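DUF211 domain-containing protein (Archaeoglobus fulgidus DSM 4304, PDB 3BPD) is of unknown function but binds magnesium ions and assembles as a heptamer. Local coordinates at residues L14-A25 and I39-E49. The protein carries 1 engineered substitution. Numbering follows the deposited sequence.
With MG (magnesium ion), chain B; MG (magnesium ion), chain C.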
loop_
_atom_site.group_PDB
_atom_site.type_symbol
_atom_site.label_atom_id
_atom_site.label_comp_id
_atom_site.label_asym_id
_atom_site.label_seq_id
_atom_site.Cartn_x
_atom_site.Cartn_y
_atom_site.Cartn_z
ATOM N N LEU F 14 16.199 -15.174 20.813
ATOM C CA LEU F 14 17.635 -14.940 20.907
ATOM C C LEU F 14 18.253 -16.336 20.865
ATOM O O LEU F 14 17.723 -17.270 21.464
ATOM C CB LEU F 14 18.001 -14.252 22.223
ATOM C CG LEU F 14 19.510 -14.126 22.484
ATOM C CD1 LEU F 14 20.080 -12.956 21.682
ATOM C CD2 LEU F 14 19.760 -13.922 23.966
ATOM N N LYS F 15 19.369 -16.486 20.163
ATOM C CA LYS F 15 20.002 -17.797 20.052
ATOM C C LYS F 15 21.482 -17.714 19.710
ATOM O O LYS F 15 21.943 -16.735 19.138
ATOM C CB LYS F 15 19.320 -18.601 18.946
ATOM C CG LYS F 15 19.711 -18.128 17.542
ATOM C CD LYS F 15 19.132 -19.029 16.469
ATOM C CE LYS F 15 19.843 -18.839 15.143
ATOM N NZ LYS F 15 21.270 -19.260 15.204
ATOM N N PRO F 16 22.253 -18.752 20.054
ATOM C CA PRO F 16 23.670 -18.668 19.707
ATOM C C PRO F 16 23.720 -18.814 18.184
ATOM O O PRO F 16 22.711 -19.156 17.569
ATOM C CB PRO F 16 24.273 -19.852 20.446
ATOM C CG PRO F 16 23.171 -20.870 20.374
ATOM C CD PRO F 16 21.921 -20.058 20.650
ATOM N N HIS F 17 24.872 -18.560 17.575
ATOM C CA HIS F 17 24.982 -18.642 16.122
ATOM C C HIS F 17 24.590 -19.980 15.502
ATOM O O HIS F 17 24.093 -20.022 14.380
ATOM C CB HIS F 17 26.396 -18.277 15.683
ATOM C CG HIS F 17 26.777 -16.866 15.991
ATOM N ND1 HIS F 17 28.027 -16.354 15.710
ATOM C CD2 HIS F 17 26.081 -15.859 16.566
ATOM C CE1 HIS F 17 28.082 -15.093 16.100
ATOM N NE2 HIS F 17 26.914 -14.768 16.623
ATOM N N GLU F 18 24.805 -21.071 16.223
ATOM C CA GLU F 18 24.473 -22.389 15.699
ATOM C C GLU F 18 23.361 -23.031 16.497
ATOM O O GLU F 18 23.288 -22.859 17.702
ATOM C CB GLU F 18 25.717 -23.276 15.714
ATOM C CG GLU F 18 26.723 -22.919 14.641
ATOM C CD GLU F 18 26.353 -23.482 13.280
ATOM O OE1 GLU F 18 25.151 -23.497 12.930
ATOM O OE2 GLU F 18 27.267 -23.907 12.546
ATOM N N PRO F 19 22.461 -23.763 15.830
ATOM C CA PRO F 19 22.404 -24.016 14.383
ATOM C C PRO F 19 22.024 -22.765 13.612
ATOM O O PRO F 19 21.561 -21.789 14.190
ATOM C CB PRO F 19 21.317 -25.085 14.257
ATOM C CG PRO F 19 21.346 -25.779 15.588
ATOM C CD PRO F 19 21.503 -24.626 16.543
ATOM N N LYS F 20 22.204 -22.802 12.300
ATOM C CA LYS F 20 21.841 -21.665 11.456
ATOM C C LYS F 20 20.317 -21.491 11.441
ATOM O O LYS F 20 19.574 -22.442 11.717
ATOM C CB LYS F 20 22.345 -21.889 10.032
ATOM C CG LYS F 20 23.841 -21.906 9.938
ATOM C CD LYS F 20 24.343 -22.327 8.560
ATOM C CE LYS F 20 25.770 -21.772 8.348
ATOM N NZ LYS F 20 26.623 -21.803 9.604
ATOM N N THR F 21 19.843 -20.289 11.110
ATOM C CA THR F 21 18.401 -20.067 11.080
ATOM C C THR F 21 17.663 -20.959 10.073
ATOM O O THR F 21 16.518 -21.355 10.316
ATOM C CB THR F 21 18.048 -18.602 10.772
ATOM O OG1 THR F 21 18.715 -18.199 9.577
ATOM C CG2 THR F 21 18.464 -17.698 11.910
ATOM N N ILE F 22 18.298 -21.286 8.952
ATOM C CA ILE F 22 17.627 -22.131 7.967
ATOM C C ILE F 22 17.299 -23.510 8.536
ATOM O O ILE F 22 16.464 -24.225 7.993
ATOM C CB ILE F 22 18.462 -22.311 6.677
ATOM C CG1 ILE F 22 19.735 -23.078 6.972
ATOM C CG2 ILE F 22 18.807 -20.967 6.084
ATOM C CD1 ILE F 22 20.573 -23.275 5.736
ATOM N N VAL F 23 17.948 -23.875 9.634
ATOM C CA VAL F 23 17.699 -25.160 10.264
ATOM C C VAL F 23 16.494 -24.993 11.197
ATOM O O VAL F 23 15.635 -25.872 11.285
ATOM C CB VAL F 23 18.946 -25.629 11.026
ATOM C CG1 VAL F 23 18.761 -27.044 11.543
ATOM C CG2 VAL F 23 20.157 -25.564 10.092
ATOM N N PHE F 24 16.419 -23.860 11.886
ATOM C CA PHE F 24 15.268 -23.603 12.741
ATOM C C PHE F 24 14.030 -23.630 11.853
ATOM O O PHE F 24 13.024 -24.261 12.179
ATOM C CB PHE F 24 15.368 -22.229 13.396
ATOM C CG PHE F 24 16.214 -22.216 14.616
ATOM C CD1 PHE F 24 17.561 -22.567 14.538
ATOM C CD2 PHE F 24 15.659 -21.923 15.858
ATOM C CE1 PHE F 24 18.343 -22.633 15.669
ATOM C CE2 PHE F 24 16.437 -21.988 17.009
ATOM C CZ PHE F 24 17.784 -22.348 16.913
ATOM N N ALA F 25 14.116 -22.935 10.726
ATOM C CA ALA F 25 13.007 -22.881 9.797
ATOM C C ALA F 25 12.592 -24.282 9.388
ATOM O O ALA F 25 11.444 -24.665 9.598
ATOM C CB ALA F 25 13.379 -22.056 8.562
ATOM N N ILE F 39 11.584 -16.798 9.138
ATOM C CA ILE F 39 12.532 -16.385 10.142
ATOM C C ILE F 39 13.282 -15.161 9.643
ATOM O O ILE F 39 13.979 -15.196 8.629
ATOM C CB ILE F 39 13.493 -17.521 10.509
ATOM C CG1 ILE F 39 12.701 -18.661 11.146
ATOM C CG2 ILE F 39 14.511 -17.025 11.507
ATOM C CD1 ILE F 39 13.546 -19.760 11.701
ATOM N N HIS F 40 13.088 -14.058 10.351
ATOM C CA HIS F 40 13.738 -12.813 10.000
ATOM C C HIS F 40 14.901 -12.523 10.946
ATOM O O HIS F 40 14.759 -12.621 12.171
ATOM C CB HIS F 40 12.738 -11.673 10.070
ATOM C CG HIS F 40 13.351 -10.332 9.834
ATOM N ND1 HIS F 40 13.740 -9.904 8.583
ATOM C CD2 HIS F 40 13.690 -9.344 10.696
ATOM C CE1 HIS F 40 14.292 -8.708 8.684
ATOM N NE2 HIS F 40 14.273 -8.347 9.955
ATOM N N LEU F 41 16.050 -12.180 10.372
ATOM C CA LEU F 41 17.237 -11.867 11.157
ATOM C C LEU F 41 17.199 -10.399 11.584
ATOM O O LEU F 41 17.233 -9.489 10.752
ATOM C CB LEU F 41 18.499 -12.139 10.339
ATOM C CG LEU F 41 19.822 -11.701 10.974
ATOM C CD1 LEU F 41 20.020 -12.411 12.296
ATOM C CD2 LEU F 41 20.970 -12.005 10.029
ATOM N N SER F 42 17.130 -10.178 12.891
ATOM C CA SER F 42 17.069 -8.826 13.436
ATOM C C SER F 42 18.446 -8.237 13.665
ATOM O O SER F 42 18.674 -7.071 13.387
ATOM C CB SER F 42 16.294 -8.828 14.750
ATOM O OG SER F 42 14.979 -9.331 14.565
ATOM N N GLU F 43 19.364 -9.052 14.172
ATOM C CA GLU F 43 20.718 -8.583 14.438
ATOM C C GLU F 43 21.666 -9.712 14.802
ATOM O O GLU F 43 21.261 -10.707 15.408
ATOM C CB GLU F 43 20.698 -7.554 15.578
ATOM C CG GLU F 43 22.072 -7.148 16.080
ATOM C CD GLU F 43 22.019 -6.302 17.341
ATOM O OE1 GLU F 43 21.706 -5.092 17.258
ATOM O OE2 GLU F 43 22.291 -6.859 18.423
ATOM N N ILE F 44 22.927 -9.553 14.413
ATOM C CA ILE F 44 23.956 -10.522 14.743
ATOM C C ILE F 44 24.896 -9.900 15.770
ATOM O O ILE F 44 25.348 -8.771 15.615
ATOM C CB ILE F 44 24.808 -10.929 13.535
ATOM C CG1 ILE F 44 23.941 -11.520 12.430
ATOM C CG2 ILE F 44 25.811 -11.971 13.966
ATOM C CD1 ILE F 44 24.737 -12.199 11.324
ATOM N N ASP F 45 25.189 -10.646 16.824
ATOM C CA ASP F 45 26.082 -10.166 17.868
ATOM C C ASP F 45 27.362 -10.986 17.924
ATOM O O ASP F 45 27.645 -11.798 17.038
ATOM C CB ASP F 45 25.389 -10.212 19.239
ATOM C CG ASP F 45 24.490 -8.996 19.502
ATOM O OD1 ASP F 45 23.372 -9.192 20.035
ATOM O OD2 ASP F 45 24.901 -7.853 19.198
ATOM N N GLN F 46 28.121 -10.756 18.989
ATOM C CA GLN F 46 29.387 -11.427 19.228
ATOM C C GLN F 46 29.284 -12.920 18.945
ATOM O O GLN F 46 29.991 -13.446 18.082
ATOM C CB GLN F 46 29.807 -11.192 20.677
ATOM C CG GLN F 46 31.251 -11.530 20.991
ATOM C CD GLN F 46 31.660 -11.026 22.366
ATOM O OE1 GLN F 46 31.499 -9.837 22.677
ATOM N NE2 GLN F 46 32.192 -11.923 23.198
ATOM N N ALA F 47 28.385 -13.590 19.664
ATOM C CA ALA F 47 28.174 -15.022 19.521
ATOM C C ALA F 47 26.688 -15.327 19.655
ATOM O O ALA F 47 26.297 -16.400 20.124
ATOM C CB ALA F 47 28.941 -15.745 20.598
ATOM N N THR F 48 25.860 -14.388 19.215
ATOM C CA THR F 48 24.425 -14.534 19.350
ATOM C C THR F 48 23.672 -13.827 18.228
ATOM O O THR F 48 24.228 -12.977 17.532
ATOM C CB THR F 48 23.986 -13.942 20.710
ATOM O OG1 THR F 48 23.022 -14.801 21.314
ATOM C CG2 THR F 48 23.375 -12.555 20.536
ATOM N N GLU F 49 22.405 -14.182 18.052
ATOM C CA GLU F 49 21.583 -13.546 17.032
ATOM C C GLU F 49 20.192 -13.312 17.580
ATOM O O GLU F 49 19.692 -14.097 18.386
ATOM C CB GLU F 49 21.435 -14.425 15.787
ATOM C CG GLU F 49 22.712 -14.925 15.174
ATOM C CD GLU F 49 22.476 -15.577 13.830
ATOM O OE1 GLU F 49 21.601 -16.471 13.745
ATOM O OE2 GLU F 49 23.171 -15.196 12.858
HETATM MG MG MG B . 24.612 -5.630 18.649
HETATM MG MG MG C . 21.989 -6.974 20.598
#
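The H17 imidazole lies against the 45-48 turn: CA of A47 sits over one ring face, a CH-pi contact 3.5 Å from the centroid. H17 NE2 donates to D45 O at 3.1 Å; the oxygen lies at the ring edge, nearly in plane, whereas the nitrogen stands above the D45 carbonyl plane, and the N-H...O angle of 135° marks a bent bond. The F24 ring carries CD of K15 over one face, near the rim. In this ferredoxin-like βαββαβ fold, strand 48-57 lies between 34-44 and 6-16, and the H17 contact joins the loop after 6-16 to the 34-44/48-57 connection. K15 and E49 form a hydrogen-bonded antiparallel pair, their side chains alongside each other; K15 O also accepts the T48 hydroxyl, from above its carbonyl plane. The bend at chi4 (65°) brings K15 NZ to E49 OE1 at 3.2 Å, a weakly bonded salt bridge, and NZ also donates to P16 O and P19 O. Beneath helix 21-29, CD1 of I39 reaches CB of F24 at 3.5 Å. Where strand 34-44 meets the turn, two carboxylates share two magnesium ions: D45 OD2 is 2.3 Å from one, E43 OE2 2.2 Å from the other and more loosely bonded to the first.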